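Local coordinates for protein galactose mutarotase related enzyme (Lactobacillus casei, PDB 3Q1N) that probably binds carbohydrate and may, like the aldose 1-epimerases it resembles, interconvert the anomers of free sugars, at residues F10-A15 and Q22-K27; G18-S23 and N43-I48; V91-H96 and V113-T118; F142-N147 and V254-G259. All coordinates share one frame; numbering follows the deposited sequence.

From the N terminus, interaction 1 closes a beta hairpin between strands 10-15 and 20-26. Interaction 2 starts on that same second strand, sharing Q22 and S23, and closes the next loop against 43-48, so it begins on the stretch where interaction 1 ends. Interaction 3 follows in series, pairing 91-96 with 113-118 in the large sheet across a connection that includes helix 99-104. Interaction 4 bridges the longest gap, 142-147 to 254-259, close to the centre of the chain. In space, I14 packs on F93, tying the hairpin to the large sheet, while A19 O meets Y115 OH. Residues 43-48 bond through their backbone to 142-147, linking interaction 2 to interaction 4.

Interaction 1: F10-A15 and Q22-K27; sequences FKAGIA and QSLVNK
Strands 10-15 and 20-26 run antiparallel as a beta hairpin, with K11 and V25 as a hydrogen-bonded pair: K11 N to V25 O is 3.1 Å and V25 N to K11 O is 2.8 Å. G13 N donates to S23 O, while Q22 N and, weakly, S23 N both turn to G13 O. Two residues facing one make a classic beta bulge. The Q22 N bond to G13 O is the straight one, 2.8 Å long at 173°. On the buried face A12 CB rests against L24 CD1 at 3.7 Å. F10 shares that face, V25 O lying in plane at its ring edge, and L117 and L293 pack on F10 and L24. K27 keeps CG anti to its carbonyl carbon (chi1 -69°) and runs extended over the F10 backbone, CE 3.5 Å from F10 O, before NZ makes a salt bridge to E6 and a hydrogen bond to N7 O. Shortening K27 to an alanine would probably uncover the F10 peptide and leave E6 without its charged mate. At the bulge end, the Q22 amide is hydrogen-bonded to E20, and its CD lies 3.7 Å from A15 CB.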
loop_
_atom_site.group_PDB
_atom_site.type_symbol
_atom_site.label_atom_id
_atom_site.label_comp_id
_atom_site.label_asym_id
_atom_site.label_seq_id
_atom_site.Cartn_x
_atom_site.Cartn_y
_atom_site.Cartn_z
ATOM N N PHE A 10 5.354 -16.693 -13.980
ATOM C CA PHE A 10 5.763 -15.566 -13.106
ATOM C C PHE A 10 6.796 -16.014 -12.069
ATOM O O PHE A 10 6.792 -17.177 -11.661
ATOM C CB PHE A 10 4.534 -14.980 -12.373
ATOM C CG PHE A 10 3.453 -14.470 -13.278
ATOM C CD1 PHE A 10 3.700 -13.488 -14.209
ATOM C CD2 PHE A 10 2.171 -14.980 -13.183
ATOM C CE1 PHE A 10 2.691 -13.032 -15.047
ATOM C CE2 PHE A 10 1.163 -14.529 -13.962
ATOM C CZ PHE A 10 1.423 -13.555 -14.929
ATOM N N LYS A 11 7.660 -15.093 -11.646
ATOM C CA LYS A 11 8.509 -15.278 -10.483
ATOM C C LYS A 11 8.422 -14.043 -9.579
ATOM O O LYS A 11 8.399 -12.916 -10.086
ATOM C CB LYS A 11 9.952 -15.534 -10.920
ATOM C CG LYS A 11 10.919 -15.901 -9.773
ATOM C CD LYS A 11 12.206 -16.496 -10.302
ATOM C CE LYS A 11 13.152 -16.937 -9.181
ATOM N NZ LYS A 11 14.422 -17.507 -9.765
ATOM N N ALA A 12 8.398 -14.267 -8.273
ATOM C CA ALA A 12 8.351 -13.161 -7.291
ATOM C C ALA A 12 9.486 -13.379 -6.281
ATOM O O ALA A 12 9.804 -14.532 -5.900
ATOM C CB ALA A 12 7.009 -13.111 -6.574
ATOM N N GLY A 13 10.088 -12.276 -5.843
ATOM C CA GLY A 13 11.084 -12.296 -4.776
ATOM C C GLY A 13 10.564 -11.432 -3.652
ATOM O O GLY A 13 10.050 -10.321 -3.904
ATOM N N ILE A 14 10.607 -11.993 -2.441
ATOM C CA ILE A 14 10.059 -11.337 -1.252
ATOM C C ILE A 14 11.097 -11.394 -0.148
ATOM O O ILE A 14 11.621 -12.467 0.176
ATOM C CB ILE A 14 8.746 -11.985 -0.710
ATOM C CG1 ILE A 14 7.684 -12.150 -1.808
ATOM C CG2 ILE A 14 8.179 -11.166 0.449
ATOM C CD1 ILE A 14 7.596 -13.582 -2.335
ATOM N N ALA A 15 11.383 -10.245 0.437
ATOM C CA ALA A 15 12.354 -10.145 1.532
ATOM C C ALA A 15 11.717 -10.515 2.852
ATOM O O ALA A 15 10.582 -10.093 3.159
ATOM C CB ALA A 15 12.910 -8.738 1.612
ATOM N N GLN A 22 9.769 -7.540 -3.584
ATOM C CA GLN A 22 10.821 -6.721 -4.205
ATOM C C GLN A 22 10.918 -6.895 -5.711
ATOM O O GLN A 22 11.478 -6.034 -6.385
ATOM C CB GLN A 22 12.169 -7.017 -3.545
ATOM C CG GLN A 22 12.150 -6.609 -2.043
ATOM C CD GLN A 22 13.494 -6.652 -1.408
ATOM O OE1 GLN A 22 14.297 -7.509 -1.729
ATOM N NE2 GLN A 22 13.720 -5.780 -0.435
ATOM N N SER A 23 10.385 -7.988 -6.226
ATOM C CA SER A 23 10.471 -8.305 -7.645
ATOM C C SER A 23 9.285 -9.163 -8.071
ATOM O O SER A 23 8.817 -10.035 -7.312
ATOM C CB SER A 23 11.796 -9.025 -7.956
ATOM O OG SER A 23 11.837 -9.517 -9.291
ATOM N N LEU A 24 8.810 -8.921 -9.285
ATOM C CA LEU A 24 7.691 -9.650 -9.853
ATOM C C LEU A 24 7.849 -9.617 -11.362
ATOM O O LEU A 24 7.809 -8.558 -11.992
ATOM C CB LEU A 24 6.391 -8.977 -9.393
ATOM C CG LEU A 24 5.032 -9.626 -9.576
ATOM C CD1 LEU A 24 5.005 -11.017 -8.885
ATOM C CD2 LEU A 24 3.970 -8.735 -9.015
ATOM N N VAL A 25 8.095 -10.777 -11.932
ATOM C CA VAL A 25 8.643 -10.866 -13.264
ATOM C C VAL A 25 7.757 -11.725 -14.128
ATOM O O VAL A 25 7.332 -12.802 -13.703
ATOM C CB VAL A 25 10.086 -11.464 -13.238
ATOM C CG1 VAL A 25 10.603 -11.875 -14.651
ATOM C CG2 VAL A 25 11.047 -10.500 -12.589
ATOM N N ASN A 26 7.454 -11.200 -15.313
ATOM C CA ASN A 26 6.828 -11.975 -16.380
ATOM C C ASN A 26 7.899 -12.792 -17.088
ATOM O O ASN A 26 8.782 -12.222 -17.767
ATOM C CB ASN A 26 6.147 -11.028 -17.363
ATOM C CG ASN A 26 5.274 -11.759 -18.367
ATOM O OD1 ASN A 26 4.323 -12.463 -17.983
ATOM N ND2 ASN A 26 5.560 -11.562 -19.658
ATOM N N LYS A 27 7.872 -14.128 -16.921
ATOM C CA LYS A 27 8.941 -14.983 -17.460
ATOM C C LYS A 27 9.004 -14.985 -18.982
ATOM O O LYS A 27 10.066 -15.115 -19.529
ATOM C CB LYS A 27 8.783 -16.443 -16.982
ATOM C CG LYS A 27 9.051 -16.653 -15.486
ATOM C CD LYS A 27 9.003 -18.138 -15.131
ATOM C CE LYS A 27 9.374 -18.388 -13.703
ATOM N NZ LYS A 27 9.235 -19.887 -13.489
HETATM O O HOH W 1 11.348 -12.155 -9.481
#

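Interaction 2: G18-S23 and N43-I48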
loop_
_atom_site.group_PDB
_atom_site.type_symbol
_atom_site.label_atom_id
_atom_site.label_comp_id
_atom_site.label_asym_id
_atom_site.label_seq_id
_atom_site.Cartn_x
_atom_site.Cartn_y
_atom_site.Cartn_z
ATOM N N GLY A 18 10.366 -7.140 6.554
ATOM C CA GLY A 18 9.090 -6.500 6.218
ATOM C C GLY A 18 8.187 -7.316 5.269
ATOM O O GLY A 18 7.214 -6.780 4.774
ATOM N N ALA A 19 8.476 -8.605 5.061
ATOM C CA ALA A 19 7.734 -9.414 4.065
ATOM C C ALA A 19 7.519 -8.604 2.787
ATOM O O ALA A 19 6.422 -8.574 2.188
ATOM C CB ALA A 19 6.366 -9.883 4.634
ATOM N N GLU A 20 8.598 -7.953 2.342
ATOM C CA GLU A 20 8.493 -6.927 1.308
ATOM C C GLU A 20 8.634 -7.543 -0.072
ATOM O O GLU A 20 9.695 -8.102 -0.400
ATOM C CB GLU A 20 9.571 -5.876 1.423
ATOM C CG GLU A 20 9.284 -4.744 0.395
ATOM C CD GLU A 20 10.398 -3.740 0.214
ATOM O OE1 GLU A 20 11.506 -3.935 0.743
ATOM O OE2 GLU A 20 10.123 -2.698 -0.461
ATOM N N LEU A 21 7.593 -7.468 -0.880
ATOM C CA LEU A 21 7.737 -7.853 -2.286
ATOM C C LEU A 21 8.773 -6.950 -2.947
ATOM O O LEU A 21 8.665 -5.721 -2.875
ATOM C CB LEU A 21 6.415 -7.660 -2.987
ATOM C CG LEU A 21 6.340 -7.982 -4.474
ATOM C CD1 LEU A 21 6.478 -9.456 -4.761
ATOM C CD2 LEU A 21 4.983 -7.453 -5.048
ATOM N N GLN A 22 9.769 -7.540 -3.584
ATOM C CA GLN A 22 10.821 -6.721 -4.205
ATOM C C GLN A 22 10.918 -6.895 -5.711
ATOM O O GLN A 22 11.478 -6.034 -6.385
ATOM C CB GLN A 22 12.169 -7.017 -3.545
ATOM C CG GLN A 22 12.150 -6.609 -2.043
ATOM C CD GLN A 22 13.494 -6.652 -1.408
ATOM O OE1 GLN A 22 14.297 -7.509 -1.729
ATOM N NE2 GLN A 22 13.720 -5.780 -0.435
ATOM N N SER A 23 10.385 -7.988 -6.226
ATOM C CA SER A 23 10.471 -8.305 -7.645
ATOM C C SER A 23 9.285 -9.163 -8.071
ATOM O O SER A 23 8.817 -10.035 -7.312
ATOM C CB SER A 23 11.796 -9.025 -7.956
ATOM O OG SER A 23 11.837 -9.517 -9.291
ATOM N N ASN A 43 14.351 4.259 -2.721
ATOM C CA ASN A 43 15.139 3.099 -2.406
ATOM C C ASN A 43 14.365 1.898 -1.870
ATOM O O ASN A 43 14.978 0.998 -1.309
ATOM C CB ASN A 43 16.268 3.466 -1.442
ATOM C CG ASN A 43 15.788 4.013 -0.144
ATOM O OD1 ASN A 43 14.584 4.064 0.152
ATOM N ND2 ASN A 43 16.746 4.489 0.665
ATOM N N ARG A 44 13.032 1.896 -2.019
ATOM C CA ARG A 44 12.226 0.749 -1.610
ATOM C C ARG A 44 11.460 0.179 -2.807
ATOM O O ARG A 44 11.649 0.654 -3.943
ATOM C CB ARG A 44 11.307 1.153 -0.495
ATOM C CG ARG A 44 12.115 1.665 0.689
ATOM C CD ARG A 44 11.263 2.261 1.725
ATOM N NE ARG A 44 12.080 2.891 2.773
ATOM C CZ ARG A 44 12.555 2.276 3.865
ATOM N NH1 ARG A 44 12.319 0.991 4.132
ATOM N NH2 ARG A 44 13.271 2.983 4.741
ATOM N N HIS A 45 10.649 -0.855 -2.571
ATOM C CA HIS A 45 9.971 -1.529 -3.693
ATOM C C HIS A 45 8.443 -1.573 -3.461
ATOM O O HIS A 45 7.665 -1.090 -4.273
ATOM C CB HIS A 45 10.509 -2.980 -3.884
ATOM C CG HIS A 45 11.998 -3.102 -3.878
ATOM N ND1 HIS A 45 12.736 -3.211 -5.041
ATOM C CD2 HIS A 45 12.891 -3.121 -2.855
ATOM C CE1 HIS A 45 14.027 -3.315 -4.729
ATOM N NE2 HIS A 45 14.146 -3.278 -3.411
ATOM N N ALA A 46 8.036 -2.183 -2.354
ATOM C CA ALA A 46 6.603 -2.392 -2.054
ATOM C C ALA A 46 6.358 -2.676 -0.565
ATOM O O ALA A 46 5.909 -3.794 -0.192
ATOM C CB ALA A 46 6.032 -3.564 -2.967
ATOM N N PRO A 47 6.669 -1.693 0.291
ATOM C CA PRO A 47 6.517 -1.967 1.717
ATOM C C PRO A 47 5.099 -2.231 2.222
ATOM O O PRO A 47 4.086 -1.726 1.663
ATOM C CB PRO A 47 7.032 -0.701 2.410
ATOM C CG PRO A 47 7.688 0.115 1.356
ATOM C CD PRO A 47 7.222 -0.356 0.018
ATOM N N ILE A 48 5.066 -2.992 3.324
ATOM C CA ILE A 48 3.862 -3.140 4.115
ATOM C C ILE A 48 3.816 -2.018 5.137
ATOM O O ILE A 48 4.857 -1.684 5.752
ATOM C CB ILE A 48 3.817 -4.528 4.819
ATOM C CG1 ILE A 48 3.695 -5.626 3.765
ATOM C CG2 ILE A 48 2.602 -4.580 5.817
ATOM C CD1 ILE A 48 3.825 -7.085 4.318
HETATM O O HOH W 2 7.610 -4.099 4.066
HETATM O O HOH W 3 5.184 -6.355 0.346
#
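E20 points its carboxylate at the turn of backbone around H45 and A46, and a single oxygen, OE2, takes both amide protons. H45 N and A46 N each lie 2.9 Å from E20 OE2, the first nearly along the C-O axis and the second on the anti lone pair. The reach comes from a fully stretched side chain, rising from the G1 beta bulge in which A19 and E20 both face A15, its CG anti to the backbone N (chi1 -173°) and 3.6 Å from A46 O. Two N-H donors on one oxygen are likely to favour the ionised carboxylate. The H45 and E20 side chains cross at about a right angle, the ring and carboxylate planes 66° apart, with E20 OE2 at the ring edge. Q22 covers one face of the same ring: its CB sits 4.0 Å from the H45 ring centroid, almost on the normal, as a CH-pi contact, and Q22 CG follows at 3.7 Å from H45 CD2. Q22 NE2 then donates a hydrogen bond to E20 OE1 from above the carboxylate plane. H45 ND1 is hydrogen-bonded to W35 O. L21 O is buried with no polar partner, A46 CB pressing on it at 3.4 Å. One water joins A19 O, L21 N and A46 O; another spans G18 O and I48 N. The 43-48 loop thus lies between two sheets: strand 20-26, whose L21 packs on A12, and strand 136-147, whose F142 and P144 touch A46 and whose H143 and A145 are hydrogen-bonded through the backbone to P47 and H45.

Interaction 3: V91-H96 and V113-T118; sequences VTFTQH and VTYMLT. With EDO (1,2-ethanediol), chain T.
F93 and Y115 meet rim to rim, F93 CD2 coming in at the edge of the tyrosine ring, in its plane, 3.6 Å from Y115 CE2. The ring planes stand 80° apart with centroids separated by 5.9 Å, and neither ring covers the face of the other. Both residues point to the same face of the sheet, and on it CG of each stands anti to its own carbonyl carbon (chi1 -70° for F93, -65° for Y115), which swings the two rims together. Beneath them the backbone pairs in register. F93 N donates to V113 O at 2.8 Å in a nearly straight bond, and V113 N returns one to F93 O at 2.9 Å; V91 and Y115 exchange a second pair, Y115 N to V91 O being 2.9 Å. Between these pairs T92 CA and T114 CA each send a C-H toward a carbonyl across the strand. V91 CG1 adds a looser apolar touch to Y115 CB at 4.4 Å. These are neighbouring antiparallel strands of the large sheet in the supersandwich fold of the galactose mutarotase superfamily, 90-96 lying between 82-84 and 109-118. On the other face the hydroxyls T92 OG1 and T114 OG1 lie within hydrogen-bonding distance, but the place of T114 OG1, beside a bound ethanediol, is doubtful. Further out, Y115 OH is held by A19 O, and A19 and F81 pack against F93. I5 of strand 2-6 touches V91 and Y115, while I3 lies on F93. Across strand 109-118 from 90-96, V124 of strand 121-130 touches V113 and Y115.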
loop_
_atom_site.group_PDB
_atom_site.type_symbol
_atom_site.label_atom_id
_atom_site.label_comp_id
_atom_site.label_asym_id
_atom_site.label_seq_id
_atom_site.Cartn_x
_atom_site.Cartn_y
_atom_site.Cartn_z
ATOM N N VAL A 91 3.916 -18.789 -0.209
ATOM C CA VAL A 91 4.667 -18.709 1.023
ATOM C C VAL A 91 3.959 -17.812 1.999
ATOM O O VAL A 91 3.273 -16.873 1.585
ATOM C CB VAL A 91 6.106 -18.209 0.783
ATOM C CG1 VAL A 91 6.107 -16.803 0.177
ATOM C CG2 VAL A 91 6.926 -18.211 2.117
ATOM N N THR A 92 4.146 -18.078 3.299
ATOM C CA THR A 92 3.496 -17.300 4.353
ATOM C C THR A 92 4.572 -16.688 5.246
ATOM O O THR A 92 5.577 -17.353 5.597
ATOM C CB THR A 92 2.492 -18.157 5.200
ATOM O OG1 THR A 92 1.424 -18.608 4.365
ATOM C CG2 THR A 92 1.883 -17.363 6.348
ATOM N N PHE A 93 4.382 -15.399 5.540
ATOM C CA PHE A 93 5.254 -14.631 6.418
ATOM C C PHE A 93 4.492 -14.167 7.646
ATOM O O PHE A 93 3.386 -13.660 7.532
ATOM C CB PHE A 93 5.749 -13.379 5.682
ATOM C CG PHE A 93 6.720 -13.650 4.573
ATOM C CD1 PHE A 93 8.072 -13.756 4.831
ATOM C CD2 PHE A 93 6.290 -13.744 3.253
ATOM C CE1 PHE A 93 9.016 -13.968 3.817
ATOM C CE2 PHE A 93 7.209 -13.980 2.205
ATOM C CZ PHE A 93 8.585 -14.098 2.472
ATOM N N THR A 94 5.092 -14.264 8.822
ATOM C CA THR A 94 4.413 -13.924 10.047
ATOM C C THR A 94 5.314 -13.108 10.955
ATOM O O THR A 94 6.454 -13.455 11.196
ATOM C CB THR A 94 3.973 -15.196 10.825
ATOM O OG1 THR A 94 3.170 -16.037 9.982
ATOM C CG2 THR A 94 3.094 -14.814 12.060
ATOM N N GLN A 95 4.777 -11.971 11.404
ATOM C CA GLN A 95 5.446 -11.100 12.393
ATOM C C GLN A 95 4.598 -10.971 13.661
ATOM O O GLN A 95 3.375 -10.893 13.610
ATOM C CB GLN A 95 5.676 -9.735 11.776
ATOM C CG GLN A 95 6.488 -8.798 12.649
ATOM C CD GLN A 95 6.626 -7.435 12.028
ATOM O OE1 GLN A 95 5.774 -6.556 12.305
ATOM N NE2 GLN A 95 7.649 -7.219 11.199
ATOM N N HIS A 96 5.272 -10.888 14.797
ATOM C CA HIS A 96 4.665 -10.573 16.078
ATOM C C HIS A 96 5.380 -9.341 16.640
ATOM O O HIS A 96 6.435 -8.905 16.126
ATOM C CB HIS A 96 4.895 -11.750 17.046
ATOM C CG HIS A 96 4.254 -13.039 16.631
ATOM N ND1 HIS A 96 2.952 -13.363 16.965
ATOM C CD2 HIS A 96 4.733 -14.093 15.926
ATOM C CE1 HIS A 96 2.661 -14.570 16.477
ATOM N NE2 HIS A 96 3.704 -15.009 15.799
ATOM N N VAL A 113 0.973 -12.672 6.347
ATOM C CA VAL A 113 0.809 -12.359 4.936
ATOM C C VAL A 113 1.139 -13.609 4.108
ATOM O O VAL A 113 2.233 -14.160 4.257
ATOM C CB VAL A 113 1.774 -11.187 4.559
ATOM C CG1 VAL A 113 1.505 -10.658 3.155
ATOM C CG2 VAL A 113 1.711 -10.068 5.625
ATOM N N THR A 114 0.232 -14.040 3.229
ATOM C CA THR A 114 0.456 -15.181 2.376
ATOM C C THR A 114 0.464 -14.704 0.935
ATOM O O THR A 114 -0.453 -13.982 0.535
ATOM C CB THR A 114 -0.605 -16.291 2.601
ATOM O OG1 THR A 114 -0.438 -16.815 3.925
ATOM C CG2 THR A 114 -0.439 -17.443 1.558
ATOM N N TYR A 115 1.545 -15.049 0.215
ATOM C CA TYR A 115 1.695 -14.695 -1.194
ATOM C C TYR A 115 1.490 -15.950 -2.009
ATOM O O TYR A 115 2.041 -16.982 -1.666
ATOM C CB TYR A 115 3.075 -14.146 -1.481
ATOM C CG TYR A 115 3.398 -12.840 -0.792
ATOM C CD1 TYR A 115 3.023 -11.635 -1.365
ATOM C CD2 TYR A 115 4.075 -12.824 0.416
ATOM C CE1 TYR A 115 3.342 -10.429 -0.770
ATOM C CE2 TYR A 115 4.367 -11.604 1.043
ATOM C CZ TYR A 115 3.987 -10.427 0.437
ATOM O OH TYR A 115 4.241 -9.202 1.019
HETATM N N MSE A 116 0.751 -15.856 -3.111
HETATM C CA MSE A 116 0.624 -16.983 -4.011
HETATM C C MSE A 116 0.533 -16.500 -5.460
HETATM O O MSE A 116 -0.258 -15.597 -5.776
HETATM C CB MSE A 116 -0.617 -17.809 -3.641
HETATM C CG MSE A 116 -0.713 -19.096 -4.427
HETATM SE SE MSE A 116 -2.339 -20.078 -4.075
HETATM C CE MSE A 116 -3.401 -18.896 -2.988
ATOM N N LEU A 117 1.368 -17.094 -6.319
ATOM C CA LEU A 117 1.307 -16.846 -7.754
ATOM C C LEU A 117 0.330 -17.828 -8.396
ATOM O O LEU A 117 0.276 -19.022 -8.028
ATOM C CB LEU A 117 2.667 -16.993 -8.420
ATOM C CG LEU A 117 3.660 -15.885 -8.116
ATOM C CD1 LEU A 117 5.094 -16.318 -8.522
ATOM C CD2 LEU A 117 3.152 -14.488 -8.725
ATOM N N THR A 118 -0.462 -17.292 -9.312
ATOM C CA THR A 118 -1.469 -18.025 -10.088
ATOM C C THR A 118 -1.308 -17.658 -11.544
ATOM O O THR A 118 -0.475 -16.816 -11.911
ATOM C CB THR A 118 -2.923 -17.606 -9.662
ATOM O OG1 THR A 118 -3.159 -16.245 -10.065
ATOM C CG2 THR A 118 -3.127 -17.796 -8.140
HETATM C C1 EDO T . -1.409 -15.172 6.006
HETATM O O1 EDO T . -1.796 -16.494 6.225
HETATM C C2 EDO T . -2.600 -14.242 6.228
HETATM O O2 EDO T . -3.763 -14.543 5.517
#

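Interaction 4: F142-N147 and V254-G259; sequences FHPAFN and VEPFDG. With EDO (1,2-ethanediol), chain J; EDO (1,2-ethanediol), chain N; EDO (1,2-ethanediol), chain I.
This contact pairs two central antiparallel strands at a pocket consistent with the sugar site of aldose 1-epimerases, which carry a catalytic histidine and glutamate. H143 and E255 lie side by side, pointing the same way, the ring and carboxylate planes 28° apart. E255 OE2 sits over one face of the imidazole, offset toward the rim and 3.1 Å from H143 CE1, so it stacks without a hydrogen bond. An ethanediol, probably from the crystallisation liquor, bridges the pair: H143 NE2 donates a hydrogen bond to its O2, 2.7 Å away in the ring plane, and its O1 donates to E255 OE1 at 2.7 Å. Replacing H143 with an alanine would probably leave the E255 carboxylate without the flat ring beneath it and freer to turn. The backbone is fastened by F142 N to P256 O at 3.0 Å and V254 N to P144 O at 3.2 Å. F142 CD2 touches P256 CD at 4.2 Å, while F146 CE2 comes 4.3 Å from V254 CB. Around the pocket, the rings of W42 and W242 meet H143, and T240 and W242 of strand 238-242 touch E255. L289 of strand 284-293 packs on F142 and P256, and strand 229-232 covers F146 and V254.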
loop_
_atom_site.group_PDB
_atom_site.type_symbol
_atom_site.label_atom_id
_atom_site.label_comp_id
_atom_site.label_asym_id
_atom_site.label_seq_id
_atom_site.Cartn_x
_atom_site.Cartn_y
_atom_site.Cartn_z
ATOM N N PHE A 142 -0.533 -1.427 1.745
ATOM C CA PHE A 142 0.496 -2.049 0.896
ATOM C C PHE A 142 0.886 -0.955 -0.140
ATOM O O PHE A 142 -0.000 -0.303 -0.710
ATOM C CB PHE A 142 -0.132 -3.292 0.263
ATOM C CG PHE A 142 0.712 -3.996 -0.793
ATOM C CD1 PHE A 142 2.062 -4.252 -0.641
ATOM C CD2 PHE A 142 0.091 -4.447 -1.915
ATOM C CE1 PHE A 142 2.765 -4.910 -1.613
ATOM C CE2 PHE A 142 0.767 -5.112 -2.883
ATOM C CZ PHE A 142 2.102 -5.348 -2.746
ATOM N N HIS A 143 2.176 -0.764 -0.376
ATOM C CA HIS A 143 2.753 0.398 -1.068
ATOM C C HIS A 143 3.627 0.013 -2.294
ATOM O O HIS A 143 4.765 0.441 -2.412
ATOM C CB HIS A 143 3.606 1.138 0.018
ATOM C CG HIS A 143 3.991 2.564 -0.293
ATOM N ND1 HIS A 143 4.822 2.914 -1.336
ATOM C CD2 HIS A 143 3.753 3.708 0.391
ATOM C CE1 HIS A 143 5.050 4.218 -1.308
ATOM N NE2 HIS A 143 4.429 4.726 -0.257
ATOM N N PRO A 144 3.079 -0.754 -3.265
ATOM C CA PRO A 144 3.919 -1.185 -4.398
ATOM C C PRO A 144 4.134 -0.065 -5.396
ATOM O O PRO A 144 3.191 0.621 -5.752
ATOM C CB PRO A 144 3.084 -2.287 -5.035
ATOM C CG PRO A 144 1.687 -1.984 -4.666
ATOM C CD PRO A 144 1.800 -1.481 -3.261
ATOM N N ALA A 145 5.353 0.065 -5.874
ATOM C CA ALA A 145 5.689 0.988 -6.962
ATOM C C ALA A 145 5.876 0.133 -8.220
ATOM O O ALA A 145 6.599 -0.855 -8.215
ATOM C CB ALA A 145 6.962 1.708 -6.656
ATOM N N PHE A 146 5.184 0.518 -9.273
ATOM C CA PHE A 146 5.180 -0.177 -10.547
ATOM C C PHE A 146 5.939 0.582 -11.604
ATOM O O PHE A 146 5.760 1.798 -11.775
ATOM C CB PHE A 146 3.752 -0.359 -11.031
ATOM C CG PHE A 146 2.939 -1.254 -10.134
ATOM C CD1 PHE A 146 3.198 -2.620 -10.093
ATOM C CD2 PHE A 146 1.999 -0.724 -9.275
ATOM C CE1 PHE A 146 2.475 -3.461 -9.263
ATOM C CE2 PHE A 146 1.282 -1.557 -8.417
ATOM C CZ PHE A 146 1.513 -2.915 -8.405
ATOM N N ASN A 147 6.779 -0.136 -12.322
ATOM C CA ASN A 147 7.514 0.483 -13.451
ATOM C C ASN A 147 6.519 0.989 -14.514
ATOM O O ASN A 147 5.508 0.312 -14.792
ATOM C CB ASN A 147 8.472 -0.511 -14.061
ATOM C CG ASN A 147 9.562 -0.897 -13.100
ATOM O OD1 ASN A 147 10.263 -0.024 -12.595
ATOM N ND2 ASN A 147 9.680 -2.194 -12.796
ATOM N N VAL A 254 0.689 2.444 -6.712
ATOM C CA VAL A 254 -0.768 2.327 -6.627
ATOM C C VAL A 254 -0.989 1.455 -5.417
ATOM O O VAL A 254 -0.656 0.268 -5.431
ATOM C CB VAL A 254 -1.400 1.742 -7.921
ATOM C CG1 VAL A 254 -2.951 1.813 -7.790
ATOM C CG2 VAL A 254 -0.907 2.520 -9.186
ATOM N N GLU A 255 -1.496 2.070 -4.337
ATOM C CA GLU A 255 -1.311 1.587 -2.990
ATOM C C GLU A 255 -2.623 1.305 -2.275
ATOM O O GLU A 255 -3.355 2.239 -1.915
ATOM C CB GLU A 255 -0.506 2.621 -2.199
ATOM C CG GLU A 255 0.759 3.184 -2.911
ATOM C CD GLU A 255 1.342 4.381 -2.195
ATOM O OE1 GLU A 255 0.779 4.795 -1.152
ATOM O OE2 GLU A 255 2.360 4.943 -2.667
ATOM N N PRO A 256 -2.954 0.020 -2.089
ATOM C CA PRO A 256 -4.177 -0.279 -1.359
ATOM C C PRO A 256 -4.052 0.132 0.117
ATOM O O PRO A 256 -3.096 -0.286 0.774
ATOM C CB PRO A 256 -4.322 -1.800 -1.528
ATOM C CG PRO A 256 -3.559 -2.148 -2.785
ATOM C CD PRO A 256 -2.382 -1.194 -2.727
ATOM N N PHE A 257 -5.032 0.895 0.609
ATOM C CA PHE A 257 -5.043 1.429 1.994
ATOM C C PHE A 257 -6.281 0.946 2.755
ATOM O O PHE A 257 -7.438 1.231 2.348
ATOM C CB PHE A 257 -5.106 2.972 2.029
ATOM C CG PHE A 257 -3.776 3.726 1.839
ATOM C CD1 PHE A 257 -2.601 3.128 1.422
ATOM C CD2 PHE A 257 -3.767 5.085 2.051
ATOM C CE1 PHE A 257 -1.436 3.884 1.247
ATOM C CE2 PHE A 257 -2.616 5.819 1.881
ATOM C CZ PHE A 257 -1.466 5.244 1.484
ATOM N N ASP A 258 -6.048 0.251 3.870
ATOM C CA ASP A 258 -7.084 0.053 4.911
ATOM C C ASP A 258 -6.758 0.962 6.105
ATOM O O ASP A 258 -6.424 0.502 7.173
ATOM C CB ASP A 258 -7.161 -1.422 5.319
ATOM C CG ASP A 258 -8.326 -1.716 6.256
ATOM O OD1 ASP A 258 -9.318 -0.940 6.270
ATOM O OD2 ASP A 258 -8.242 -2.756 6.972
ATOM N N GLY A 259 -6.863 2.271 5.860
ATOM C CA GLY A 259 -6.494 3.302 6.804
ATOM C C GLY A 259 -6.064 4.521 6.016
ATOM O O GLY A 259 -6.157 4.553 4.789
HETATM C C1 EDO J . 2.496 7.638 -0.695
HETATM O O1 EDO J . 1.864 6.819 0.307
HETATM C C2 EDO J . 3.758 8.309 -0.201
HETATM O O2 EDO J . 4.742 7.342 0.233
HETATM C C1 EDO N . -12.833 -1.220 6.195
HETATM O O1 EDO N . -12.015 -0.430 7.083
HETATM C C2 EDO N . -13.205 -2.523 6.875
HETATM O O2 EDO N . -12.146 -3.457 6.705
HETATM C C1 EDO I . 3.279 -2.200 -14.557
HETATM O O1 EDO I . 3.842 -2.875 -15.682
HETATM C C2 EDO I . 2.239 -1.190 -15.014
HETATM O O2 EDO I . 2.850 -0.198 -15.852
#